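Local coordinates for protein beta-galactosidase (Bacteroides thetaiotaomicron, PDB 5MUJ) that binds chain B of the plant pectin rhamnogalacturonan II and, as a glycoside hydrolase, probably cleaves glycosidic bonds within it, at residues P63-F66 with K71-M74; D98-W103 with Y336-D341; F300-A305 with T313-A318; G272-Q277 with Y283-F288. One frame throughout, in Å; residues are numbered along the deposited sequence.

Interaction 1: P63-F66 with K71-M74; sequences PTVF and KWLM
Met74, present as selenomethionine, lies along the backbone of Thr64 and Val65 in an antiparallel hairpin. Its CB is 4.1 Å from CG2 of Val65, its non-hydrogen-bonded partner. CG, anti to the backbone N (chi1 -176°), comes 3.6 Å from Thr64 O, the same oxygen that takes a CA-H...O contact from Met74 CA. The selenium then rests 4.0 Å from Pro63 CB, and a bend at chi3 brings CE back to 4.2 Å from Val65 CG2. Next along, Phe66 and Leu73 form the hydrogen-bonded pair: Phe66 N gives to Leu73 O at 2.9 Å, and Leu73 N gives to Phe66 O at 2.7 Å. On the sheet face of these two residues, Leu73 CB lies over the Phe66 ring in a CH-pi contact, while CD1 reaches ring atom CE2 at 3.5 Å. The two strands are the first pair of a four-stranded blade in a five-bladed beta-propeller. Strand 90-97 pairs with the far side of 71-74. Val65 and Met74 pack on Phe347 of strand 343-351, and Phe66 on Pro126 of strand 121-126.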
loop_
_atom_site.group_PDB
_atom_site.type_symbol
_atom_site.label_atom_id
_atom_site.label_comp_id
_atom_site.label_asym_id
_atom_site.label_seq_id
_atom_site.Cartn_x
_atom_site.Cartn_y
_atom_site.Cartn_z
ATOM N N PRO A 63 -1.764 -2.905 4.884
ATOM C CA PRO A 63 -2.176 -1.983 5.893
ATOM C C PRO A 63 -2.226 -0.516 5.502
ATOM O O PRO A 63 -1.307 0.004 4.826
ATOM C CB PRO A 63 -1.107 -2.169 6.987
ATOM C CG PRO A 63 0.126 -2.516 6.208
ATOM C CD PRO A 63 -0.401 -3.427 5.145
ATOM N N THR A 64 -3.283 0.149 5.953
ATOM C CA THR A 64 -3.331 1.594 5.965
ATOM C C THR A 64 -3.734 1.995 7.382
ATOM O O THR A 64 -4.794 1.576 7.862
ATOM C CB THR A 64 -4.349 2.153 4.955
ATOM O OG1 THR A 64 -4.152 1.546 3.682
ATOM C CG2 THR A 64 -4.210 3.662 4.782
ATOM N N VAL A 65 -2.892 2.784 8.027
ATOM C CA VAL A 65 -3.131 3.156 9.452
ATOM C C VAL A 65 -3.453 4.630 9.560
ATOM O O VAL A 65 -2.781 5.481 8.986
ATOM C CB VAL A 65 -1.959 2.807 10.401
ATOM C CG1 VAL A 65 -2.227 3.331 11.844
ATOM C CG2 VAL A 65 -1.710 1.315 10.432
ATOM N N PHE A 66 -4.490 4.912 10.338
ATOM C CA PHE A 66 -4.899 6.279 10.580
ATOM C C PHE A 66 -5.544 6.448 11.964
ATOM O O PHE A 66 -5.771 5.485 12.663
ATOM C CB PHE A 66 -5.824 6.751 9.458
ATOM C CG PHE A 66 -7.002 5.851 9.209
ATOM C CD1 PHE A 66 -6.832 4.686 8.463
ATOM C CD2 PHE A 66 -8.286 6.184 9.647
ATOM C CE1 PHE A 66 -7.895 3.842 8.228
ATOM C CE2 PHE A 66 -9.349 5.352 9.383
ATOM C CZ PHE A 66 -9.153 4.191 8.653
ATOM N N LYS A 71 -8.340 6.959 18.854
ATOM C CA LYS A 71 -8.332 5.577 18.382
ATOM C C LYS A 71 -7.537 5.434 17.091
ATOM O O LYS A 71 -7.733 6.215 16.157
ATOM C CB LYS A 71 -9.743 5.104 18.070
ATOM C CG LYS A 71 -9.875 3.599 17.848
ATOM C CD LYS A 71 -9.885 2.810 19.161
ATOM C CE LYS A 71 -11.208 2.932 19.903
ATOM N NZ LYS A 71 -11.211 2.131 21.163
ATOM N N TRP A 72 -6.712 4.394 17.043
ATOM C CA TRP A 72 -5.990 4.038 15.838
ATOM C C TRP A 72 -6.798 3.006 15.030
ATOM O O TRP A 72 -7.349 2.051 15.573
ATOM C CB TRP A 72 -4.619 3.469 16.159
ATOM C CG TRP A 72 -3.723 4.473 16.846
ATOM C CD1 TRP A 72 -3.459 4.596 18.200
ATOM C CD2 TRP A 72 -2.994 5.518 16.210
ATOM N NE1 TRP A 72 -2.623 5.651 18.421
ATOM C CE2 TRP A 72 -2.297 6.221 17.214
ATOM C CE3 TRP A 72 -2.846 5.919 14.882
ATOM C CZ2 TRP A 72 -1.479 7.322 16.919
ATOM C CZ3 TRP A 72 -2.024 7.003 14.599
ATOM C CH2 TRP A 72 -1.339 7.673 15.591
ATOM N N LEU A 73 -6.858 3.215 13.715
ATOM C CA LEU A 73 -7.599 2.351 12.815
ATOM C C LEU A 73 -6.658 1.808 11.724
ATOM O O LEU A 73 -5.685 2.468 11.415
ATOM C CB LEU A 73 -8.729 3.161 12.218
ATOM C CG LEU A 73 -9.723 3.714 13.246
ATOM C CD1 LEU A 73 -10.596 4.757 12.597
ATOM C CD2 LEU A 73 -10.549 2.585 13.818
HETATM N N MSE A 74 -6.865 0.552 11.317
HETATM C CA MSE A 74 -6.110 -0.030 10.201
HETATM C C MSE A 74 -7.066 -0.710 9.264
HETATM O O MSE A 74 -7.757 -1.642 9.637
HETATM C CB MSE A 74 -5.097 -1.063 10.716
HETATM C CG MSE A 74 -4.243 -1.598 9.553
HETATM SE SE MSE A 74 -3.440 -3.294 10.054
HETATM C CE MSE A 74 -2.395 -2.657 11.596
#

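Interaction 2: D98-W103 with Y336-D341; sequences DNLLDW and YVIKHD
Ile338 is the first residue of 336-341 to meet the loop 98-103, its CG2 lying 4.1 Å from CD1 of Leu100. That methyl stands anti to the backbone N of Ile338, and the two side chains run at a slant to each other; the contact is apolar on both sides, without a hydrogen bond between the segments. Lys339, next, sets out away from the loop at its CB; its NZ makes a salt bridge with Glu40. His340 faces the loop again, as strand alternation requires, and its CB is 4.2 Å from the same Leu100 CD1, so a single methyl spans both residues. The contact joins two blades of a five-bladed beta-propeller: 336-340 belongs to the edge strand of the blade that combines the N-terminal strand 45-51 with C-terminal strands, and 98-103 links the last two strands of the blade next to it. An Asx turn shapes that link. Asn99 OD1 accepts from Leu101 N, which comes from above its carbonyl plane, and from Asp102 N at 2.9 Å, in the plane on a lone pair; Asn99 ND2 answers with a nearly straight bond (175°) to Asp102 OD1. Leu100 itself has a left-handed backbone (phi 63°), and its carbonyl oxygen is met from above its plane by Trp103 NE1 at 2.9 Å. Trp72 of strand 71-79 packs on both Leu100 and Ile338, and its ring meets His340 edge-to-face.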
loop_
_atom_site.group_PDB
_atom_site.type_symbol
_atom_site.label_atom_id
_atom_site.label_comp_id
_atom_site.label_asym_id
_atom_site.label_seq_id
_atom_site.Cartn_x
_atom_site.Cartn_y
_atom_site.Cartn_z
ATOM N N ASP A 98 -5.769 0.824 20.515
ATOM C CA ASP A 98 -5.447 1.928 21.431
ATOM C C ASP A 98 -3.956 2.230 21.531
ATOM O O ASP A 98 -3.592 3.267 22.107
ATOM C CB ASP A 98 -5.968 1.630 22.850
ATOM C CG ASP A 98 -7.467 1.493 22.905
ATOM O OD1 ASP A 98 -8.193 2.417 22.476
ATOM O OD2 ASP A 98 -7.922 0.462 23.420
ATOM N N ASN A 99 -3.079 1.338 21.043
ATOM C CA ASN A 99 -1.640 1.519 21.319
ATOM C C ASN A 99 -0.724 1.288 20.124
ATOM O O ASN A 99 0.498 1.171 20.290
ATOM C CB ASN A 99 -1.208 0.623 22.502
ATOM C CG ASN A 99 -1.289 -0.845 22.175
ATOM O OD1 ASN A 99 -1.722 -1.225 21.076
ATOM N ND2 ASN A 99 -0.891 -1.688 23.103
ATOM N N LEU A 100 -1.325 1.249 18.932
ATOM C CA LEU A 100 -0.659 0.867 17.648
ATOM C C LEU A 100 -0.099 -0.566 17.533
ATOM O O LEU A 100 0.289 -0.978 16.440
ATOM C CB LEU A 100 0.411 1.888 17.219
ATOM C CG LEU A 100 -0.083 3.279 16.837
ATOM C CD1 LEU A 100 0.999 4.345 16.918
ATOM C CD2 LEU A 100 -0.649 3.160 15.428
ATOM N N LEU A 101 -0.135 -1.366 18.595
ATOM C CA LEU A 101 0.519 -2.663 18.630
ATOM C C LEU A 101 -0.464 -3.831 18.674
ATOM O O LEU A 101 -0.258 -4.850 18.012
ATOM C CB LEU A 101 1.436 -2.729 19.880
ATOM C CG LEU A 101 2.573 -1.704 19.888
ATOM C CD1 LEU A 101 3.245 -1.709 21.293
ATOM C CD2 LEU A 101 3.563 -1.951 18.712
ATOM N N ASP A 102 -1.469 -3.684 19.549
ATOM C CA ASP A 102 -2.531 -4.639 19.787
ATOM C C ASP A 102 -3.778 -4.195 19.024
ATOM O O ASP A 102 -4.323 -3.094 19.265
ATOM C CB ASP A 102 -2.876 -4.721 21.288
ATOM C CG ASP A 102 -1.749 -5.306 22.125
ATOM O OD1 ASP A 102 -0.854 -4.558 22.546
ATOM O OD2 ASP A 102 -1.757 -6.527 22.348
ATOM N N TRP A 103 -4.256 -5.107 18.201
ATOM C CA TRP A 103 -5.293 -4.799 17.169
ATOM C C TRP A 103 -6.494 -5.708 17.323
ATOM O O TRP A 103 -6.348 -6.913 17.599
ATOM C CB TRP A 103 -4.727 -4.929 15.713
ATOM C CG TRP A 103 -3.764 -3.846 15.453
ATOM C CD1 TRP A 103 -2.405 -3.868 15.689
ATOM C CD2 TRP A 103 -4.058 -2.533 14.968
ATOM N NE1 TRP A 103 -1.858 -2.635 15.402
ATOM C CE2 TRP A 103 -2.852 -1.807 14.954
ATOM C CE3 TRP A 103 -5.227 -1.891 14.581
ATOM C CZ2 TRP A 103 -2.812 -0.468 14.603
ATOM C CZ3 TRP A 103 -5.165 -0.601 14.225
ATOM C CH2 TRP A 103 -3.976 0.100 14.213
ATOM N N TYR A 336 3.383 0.852 5.678
ATOM C CA TYR A 336 2.717 2.023 6.209
ATOM C C TYR A 336 3.441 2.429 7.493
ATOM O O TYR A 336 3.700 1.594 8.333
ATOM C CB TYR A 336 1.225 1.772 6.448
ATOM C CG TYR A 336 0.417 2.995 6.202
ATOM C CD1 TYR A 336 0.291 3.987 7.177
ATOM C CD2 TYR A 336 -0.183 3.229 4.933
ATOM C CE1 TYR A 336 -0.404 5.147 6.931
ATOM C CE2 TYR A 336 -0.898 4.386 4.695
ATOM C CZ TYR A 336 -1.011 5.345 5.696
ATOM O OH TYR A 336 -1.722 6.512 5.514
ATOM N N VAL A 337 3.794 3.704 7.606
ATOM C CA VAL A 337 4.699 4.179 8.643
ATOM C C VAL A 337 4.038 5.296 9.474
ATOM O O VAL A 337 3.516 6.292 8.948
ATOM C CB VAL A 337 6.047 4.647 8.042
ATOM C CG1 VAL A 337 7.079 4.919 9.129
ATOM C CG2 VAL A 337 6.611 3.606 7.094
ATOM N N ILE A 338 4.051 5.132 10.791
ATOM C CA ILE A 338 3.496 6.128 11.672
ATOM C C ILE A 338 4.638 6.561 12.567
ATOM O O ILE A 338 5.288 5.699 13.154
ATOM C CB ILE A 338 2.386 5.534 12.571
ATOM C CG1 ILE A 338 1.211 4.987 11.747
ATOM C CG2 ILE A 338 1.890 6.569 13.557
ATOM C CD1 ILE A 338 0.408 6.027 10.984
ATOM N N LYS A 339 4.905 7.860 12.650
ATOM C CA LYS A 339 5.680 8.387 13.776
ATOM C C LYS A 339 4.753 9.051 14.802
ATOM O O LYS A 339 4.096 10.041 14.526
ATOM C CB LYS A 339 6.777 9.360 13.341
ATOM C CG LYS A 339 7.649 9.762 14.526
ATOM C CD LYS A 339 8.904 10.530 14.207
ATOM C CE LYS A 339 9.685 10.764 15.500
ATOM N NZ LYS A 339 10.913 11.532 15.248
ATOM N N HIS A 340 4.775 8.535 16.032
ATOM C CA HIS A 340 3.918 9.050 17.096
ATOM C C HIS A 340 4.657 8.985 18.419
ATOM O O HIS A 340 5.285 7.967 18.713
ATOM C CB HIS A 340 2.633 8.240 17.161
ATOM C CG HIS A 340 1.665 8.721 18.203
ATOM N ND1 HIS A 340 0.913 9.866 18.047
ATOM C CD2 HIS A 340 1.334 8.211 19.412
ATOM C CE1 HIS A 340 0.151 10.034 19.116
ATOM N NE2 HIS A 340 0.404 9.056 19.968
ATOM N N ASP A 341 4.583 10.078 19.194
ATOM C CA ASP A 341 5.183 10.179 20.514
ATOM C C ASP A 341 6.611 9.656 20.516
ATOM O O ASP A 341 6.968 8.827 21.327
ATOM C CB ASP A 341 4.303 9.437 21.537
ATOM C CG ASP A 341 4.720 9.696 22.971
ATOM O OD1 ASP A 341 4.950 10.872 23.342
ATOM O OD2 ASP A 341 4.820 8.694 23.705
#

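Interaction 3: F300-A305 with T313-A318; sequences FNTFAA and TDWHGA
Ala305 and Thr313 form an antiparallel hydrogen-bonded pair with N-to-O distances of 2.8 Å from Ala305 N to Thr313 O and from Thr313 N to Ala305 O, and a third bond, from Trp315 N to Phe303 O at 3.0 Å, carries the ladder past the end of strand 313-314. The main side-chain contact is an offset stack of the Phe303 ring on the five-membered ring of Trp315, the planes 20° apart. Phe303 CE1 comes 3.3 Å from Trp315 CG, and Trp315 CB sits over the phenyl face in a CH-pi contact. With CG anti to the backbone N (chi1 177°), the indole lies beneath Phe303 while the chain folds back, placing Gly317 N over its other face. Two oxygens lie in plane at the indole edge: Thr302 OG1, 3.3 Å from Trp315 CD1, and Ala318 O, bonded to Trp315 NE1 at 2.7 Å. A water joins Thr302 OG1 to Gly317 O. With an alanine in place of Trp315, Phe303 would probably lose its stacking partner and the 315-318 turn the indole that it wraps. Asp314 bonds to Tyr287 and His264, and Thr313 OG1 to Val29 N. Strand 313-314 is the last of its propeller blade; strand 282-290 pairs with the other side of 299-306, and helix 31-41 brings Met34 and Ile37 against Phe303 and Tyr38 into a stack with Trp315.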
loop_
_atom_site.group_PDB
_atom_site.type_symbol
_atom_site.label_atom_id
_atom_site.label_comp_id
_atom_site.label_asym_id
_atom_site.label_seq_id
_atom_site.Cartn_x
_atom_site.Cartn_y
_atom_site.Cartn_z
ATOM N N PHE A 300 11.426 -6.649 0.008
ATOM C CA PHE A 300 11.929 -5.756 1.039
ATOM C C PHE A 300 11.356 -4.363 0.914
ATOM O O PHE A 300 10.781 -4.031 -0.140
ATOM C CB PHE A 300 13.454 -5.674 0.963
ATOM C CG PHE A 300 13.958 -5.191 -0.419
ATOM C CD1 PHE A 300 14.136 -6.082 -1.511
ATOM C CD2 PHE A 300 14.225 -3.854 -0.622
ATOM C CE1 PHE A 300 14.571 -5.627 -2.779
ATOM C CE2 PHE A 300 14.660 -3.404 -1.885
ATOM C CZ PHE A 300 14.824 -4.294 -2.942
ATOM N N ASN A 301 11.487 -3.566 1.978
ATOM C CA ASN A 301 11.124 -2.153 1.972
ATOM C C ASN A 301 12.346 -1.244 2.073
ATOM O O ASN A 301 13.278 -1.483 2.859
ATOM C CB ASN A 301 10.190 -1.825 3.156
ATOM C CG ASN A 301 8.842 -2.491 3.031
ATOM O OD1 ASN A 301 8.367 -2.788 1.952
ATOM N ND2 ASN A 301 8.195 -2.715 4.164
ATOM N N THR A 302 12.317 -0.167 1.288
ATOM C CA THR A 302 13.242 0.942 1.424
ATOM C C THR A 302 12.527 2.272 1.119
ATOM O O THR A 302 11.276 2.336 1.167
ATOM C CB THR A 302 14.565 0.697 0.664
ATOM O OG1 THR A 302 15.494 1.754 0.946
ATOM C CG2 THR A 302 14.351 0.581 -0.831
ATOM N N PHE A 303 13.270 3.331 0.802
ATOM C CA PHE A 303 12.613 4.584 0.512
ATOM C C PHE A 303 13.367 5.357 -0.543
ATOM O O PHE A 303 14.529 5.086 -0.800
ATOM C CB PHE A 303 12.483 5.443 1.764
ATOM C CG PHE A 303 13.791 5.999 2.240
ATOM C CD1 PHE A 303 14.645 5.226 3.027
ATOM C CD2 PHE A 303 14.189 7.268 1.859
ATOM C CE1 PHE A 303 15.878 5.742 3.469
ATOM C CE2 PHE A 303 15.421 7.780 2.299
ATOM C CZ PHE A 303 16.263 7.016 3.103
ATOM N N ALA A 304 12.640 6.325 -1.090
ATOM C CA ALA A 304 13.172 7.351 -1.945
ATOM C C ALA A 304 12.730 8.721 -1.468
ATOM O O ALA A 304 11.820 8.833 -0.638
ATOM C CB ALA A 304 12.713 7.096 -3.394
ATOM N N ALA A 305 13.338 9.788 -1.983
ATOM C CA ALA A 305 12.904 11.131 -1.619
ATOM C C ALA A 305 12.926 12.080 -2.829
ATOM O O ALA A 305 13.617 11.802 -3.816
ATOM C CB ALA A 305 13.718 11.690 -0.434
ATOM N N THR A 313 15.019 10.319 -5.680
ATOM C CA THR A 313 16.375 9.863 -5.372
ATOM C C THR A 313 16.206 8.646 -4.469
ATOM O O THR A 313 15.535 8.738 -3.434
ATOM C CB THR A 313 17.169 10.945 -4.623
ATOM O OG1 THR A 313 17.283 12.132 -5.432
ATOM C CG2 THR A 313 18.567 10.440 -4.250
ATOM N N ASP A 314 16.814 7.535 -4.845
ATOM C CA ASP A 314 16.685 6.259 -4.142
ATOM C C ASP A 314 17.678 6.221 -2.978
ATOM O O ASP A 314 18.794 6.659 -3.114
ATOM C CB ASP A 314 16.970 5.126 -5.143
ATOM C CG ASP A 314 16.205 3.847 -4.892
ATOM O OD1 ASP A 314 15.430 3.728 -3.923
ATOM O OD2 ASP A 314 16.396 2.920 -5.733
ATOM N N TRP A 315 17.269 5.714 -1.806
ATOM C CA TRP A 315 18.216 5.440 -0.747
ATOM C C TRP A 315 19.376 4.543 -1.154
ATOM O O TRP A 315 19.170 3.488 -1.694
ATOM C CB TRP A 315 17.448 4.787 0.409
ATOM C CG TRP A 315 18.257 4.343 1.643
ATOM C CD1 TRP A 315 18.126 3.152 2.279
ATOM C CD2 TRP A 315 19.283 5.063 2.355
ATOM N NE1 TRP A 315 18.970 3.093 3.365
ATOM C CE2 TRP A 315 19.700 4.233 3.427
ATOM C CE3 TRP A 315 19.890 6.311 2.199
ATOM C CZ2 TRP A 315 20.712 4.606 4.343
ATOM C CZ3 TRP A 315 20.882 6.685 3.088
ATOM C CH2 TRP A 315 21.272 5.835 4.177
ATOM N N HIS A 316 20.592 4.904 -0.742
ATOM C CA HIS A 316 21.792 4.162 -1.169
ATOM C C HIS A 316 22.362 3.203 -0.118
ATOM O O HIS A 316 23.413 2.600 -0.324
ATOM C CB HIS A 316 22.867 5.137 -1.626
ATOM C CG HIS A 316 23.195 6.175 -0.602
ATOM N ND1 HIS A 316 24.307 6.098 0.208
ATOM C CD2 HIS A 316 22.545 7.302 -0.237
ATOM C CE1 HIS A 316 24.323 7.133 1.022
ATOM N NE2 HIS A 316 23.282 7.891 0.752
ATOM N N GLY A 317 21.618 3.018 0.971
ATOM C CA GLY A 317 22.094 2.275 2.168
ATOM C C GLY A 317 21.225 1.069 2.409
ATOM O O GLY A 317 20.435 0.693 1.554
ATOM N N ALA A 318 21.332 0.500 3.611
ATOM C CA ALA A 318 20.631 -0.724 4.002
ATOM C C ALA A 318 19.142 -0.529 3.851
ATOM O O ALA A 318 18.607 0.524 4.153
ATOM C CB ALA A 318 20.946 -1.089 5.463
HETATM O O HOH W 1 18.031 0.797 0.082
HETATM O O HOH W 2 15.087 13.626 -6.375
#

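Interaction 4: G272-Q277 with Y283-F288; sequences GDAHIQ and YVMFYF
His275 O draws two groups of the facing strand: Phe286 N, in a hydrogen bond of 2.8 Å, and Met285 CA, in a CA-H...O contact of 3.5 Å. In return His275 N gives to Phe286 O. Beside this pair the His275 and Phe286 side chains point the same way, their rings near parallel but slid apart, with CD2 of His275 3.6 Å from CD2 of Phe286. Val284 CG1 lies over one face of the phenyl ring, Gln277 NE2 approaches Phe286 CE2 at 4.1 Å, and Val337 of strand 331-340 packs on the ring. That amide of Gln277 is held from outside, OE1 by Tyr137 OH and NE2 by Val337 O. With a lysine in place of Phe286, the His275 ring would probably lose its flat neighbour and a charge would be left in this buried spot beside Val337. The strands form an antiparallel hairpin, the first two of a propeller blade, and a beta bulge shifts the register by one between Gly272 and His275, where Asp273 takes a left-handed backbone (phi 40°). On the face opposite His275, Ala274 CB touches Met285 CG (selenomethionine) at 3.9 Å, and Ile276 CG2 meets Tyr283 CD1 at 4.0 Å. Across the bulge from His275, Gly272 and Phe288 pair through two backbone bonds. The Phe288 ring has Gly272 N over one face and Asp273 OD1 at its edge, 3.6 Å from CE1, with the carboxylate plane almost perpendicular to the ring (87°). The nearest atoms of the Phe288 side chain and a rhamnose of the bound glycan are about 4 Å apart.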
loop_
_atom_site.group_PDB
_atom_site.type_symbol
_atom_site.label_atom_id
_atom_site.label_comp_id
_atom_site.label_asym_id
_atom_site.label_seq_id
_atom_site.Cartn_x
_atom_site.Cartn_y
_atom_site.Cartn_z
ATOM N N GLY A 272 6.722 -1.000 -5.941
ATOM C CA GLY A 272 5.391 -0.594 -5.667
ATOM C C GLY A 272 4.997 -0.189 -4.267
ATOM O O GLY A 272 5.822 0.118 -3.409
ATOM N N ASP A 273 3.687 -0.165 -4.108
ATOM C CA ASP A 273 3.024 0.332 -2.917
ATOM C C ASP A 273 3.676 1.589 -2.354
ATOM O O ASP A 273 4.080 1.650 -1.199
ATOM C CB ASP A 273 2.852 -0.792 -1.880
ATOM C CG ASP A 273 1.890 -1.897 -2.366
ATOM O OD1 ASP A 273 1.696 -2.049 -3.606
ATOM O OD2 ASP A 273 1.286 -2.589 -1.513
ATOM N N ALA A 274 3.725 2.612 -3.178
ATOM C CA ALA A 274 4.222 3.901 -2.803
ATOM C C ALA A 274 3.341 4.511 -1.710
ATOM O O ALA A 274 2.112 4.571 -1.846
ATOM C CB ALA A 274 4.333 4.839 -4.001
ATOM N N HIS A 275 4.023 4.947 -0.652
ATOM C CA HIS A 275 3.440 5.554 0.556
ATOM C C HIS A 275 4.274 6.786 0.850
ATOM O O HIS A 275 5.436 6.672 1.230
ATOM C CB HIS A 275 3.424 4.526 1.723
ATOM C CG HIS A 275 3.205 5.109 3.098
ATOM N ND1 HIS A 275 2.105 5.870 3.429
ATOM C CD2 HIS A 275 3.943 4.994 4.230
ATOM C CE1 HIS A 275 2.178 6.212 4.720
ATOM N NE2 HIS A 275 3.290 5.699 5.217
ATOM N N ILE A 276 3.678 7.956 0.650
ATOM C CA ILE A 276 4.362 9.260 0.705
ATOM C C ILE A 276 3.996 10.068 1.950
ATOM O O ILE A 276 2.822 10.248 2.259
ATOM C CB ILE A 276 4.055 10.102 -0.553
ATOM C CG1 ILE A 276 4.467 9.306 -1.798
ATOM C CG2 ILE A 276 4.806 11.448 -0.509
ATOM C CD1 ILE A 276 4.271 10.037 -3.090
ATOM N N GLN A 277 5.029 10.543 2.660
ATOM C CA GLN A 277 4.860 11.531 3.717
ATOM C C GLN A 277 5.757 12.730 3.464
ATOM O O GLN A 277 6.773 12.618 2.786
ATOM C CB GLN A 277 5.167 10.887 5.066
ATOM C CG GLN A 277 4.106 9.856 5.402
ATOM C CD GLN A 277 4.205 9.339 6.797
ATOM O OE1 GLN A 277 4.238 10.116 7.763
ATOM N NE2 GLN A 277 4.235 8.010 6.922
ATOM N N TYR A 283 9.591 15.262 0.300
ATOM C CA TYR A 283 8.683 14.116 0.281
ATOM C C TYR A 283 9.509 12.860 0.387
ATOM O O TYR A 283 10.551 12.748 -0.278
ATOM C CB TYR A 283 7.862 14.053 -1.026
ATOM C CG TYR A 283 6.939 15.225 -1.206
ATOM C CD1 TYR A 283 5.715 15.294 -0.521
ATOM C CD2 TYR A 283 7.270 16.271 -2.066
ATOM C CE1 TYR A 283 4.861 16.365 -0.703
ATOM C CE2 TYR A 283 6.437 17.356 -2.208
ATOM C CZ TYR A 283 5.239 17.394 -1.528
ATOM O OH TYR A 283 4.416 18.476 -1.701
ATOM N N VAL A 284 9.050 11.930 1.234
ATOM C CA VAL A 284 9.655 10.633 1.384
ATOM C C VAL A 284 8.684 9.569 0.907
ATOM O O VAL A 284 7.545 9.515 1.371
ATOM C CB VAL A 284 10.014 10.385 2.866
ATOM C CG1 VAL A 284 10.626 8.993 3.043
ATOM C CG2 VAL A 284 10.963 11.473 3.300
HETATM N N MSE A 285 9.117 8.739 -0.038
HETATM C CA MSE A 285 8.321 7.652 -0.507
HETATM C C MSE A 285 8.864 6.405 0.111
HETATM O O MSE A 285 9.978 5.978 -0.200
HETATM C CB MSE A 285 8.407 7.521 -2.038
HETATM C CG MSE A 285 7.557 6.378 -2.549
HETATM SE SE MSE A 285 8.089 5.862 -4.351
HETATM C CE MSE A 285 7.312 7.390 -5.285
ATOM N N PHE A 286 8.034 5.796 0.954
ATOM C CA PHE A 286 8.254 4.427 1.389
ATOM C C PHE A 286 7.703 3.548 0.277
ATOM O O PHE A 286 6.594 3.799 -0.209
ATOM C CB PHE A 286 7.520 4.171 2.721
ATOM C CG PHE A 286 8.016 5.025 3.836
ATOM C CD1 PHE A 286 9.213 4.707 4.461
ATOM C CD2 PHE A 286 7.358 6.193 4.204
ATOM C CE1 PHE A 286 9.673 5.480 5.529
ATOM C CE2 PHE A 286 7.840 6.979 5.232
ATOM C CZ PHE A 286 9.040 6.639 5.851
ATOM N N TYR A 287 8.477 2.548 -0.121
ATOM C CA TYR A 287 8.049 1.618 -1.186
ATOM C C TYR A 287 8.629 0.240 -0.943
ATOM O O TYR A 287 9.623 0.094 -0.185
ATOM C CB TYR A 287 8.456 2.186 -2.556
ATOM C CG TYR A 287 9.907 2.065 -2.893
ATOM C CD1 TYR A 287 10.381 0.937 -3.577
ATOM C CD2 TYR A 287 10.812 3.073 -2.566
ATOM C CE1 TYR A 287 11.735 0.826 -3.912
ATOM C CE2 TYR A 287 12.156 2.971 -2.901
ATOM C CZ TYR A 287 12.599 1.839 -3.577
ATOM O OH TYR A 287 13.929 1.743 -3.891
ATOM N N PHE A 288 8.046 -0.771 -1.575
ATOM C CA PHE A 288 8.613 -2.118 -1.593
ATOM C C PHE A 288 9.112 -2.464 -2.975
ATOM O O PHE A 288 8.632 -1.927 -4.024
ATOM C CB PHE A 288 7.672 -3.241 -1.125
ATOM C CG PHE A 288 6.802 -3.903 -2.198
ATOM C CD1 PHE A 288 5.581 -3.325 -2.608
ATOM C CD2 PHE A 288 7.130 -5.145 -2.746
ATOM C CE1 PHE A 288 4.763 -3.940 -3.509
ATOM C CE2 PHE A 288 6.320 -5.745 -3.756
ATOM C CZ PHE A 288 5.135 -5.150 -4.097
#

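How the interactions relate
Along the chain interaction 1 closes before interaction 2 opens, and interactions 4 and 3 follow in series inside the long loop that interaction 2 closes. Interactions 3 and 4, centres about 10 Å apart, share one four-stranded blade, 270-279 to 313-314, where 282-290 and 299-306 are neighbours. Interactions 1 and 2, centres about 8 Å apart, belong to the first blade and its junction with the closing blade. Strand 331-340 links the two groups, packing Tyr336 on Thr64 and Val65 and meeting His275 and Gln277 through Tyr336 and Val337. The ring is closed by the blade in which N-terminal strand 45-51 joins three C-terminal strands; interaction 4 comes close to the bound glycan through Phe288.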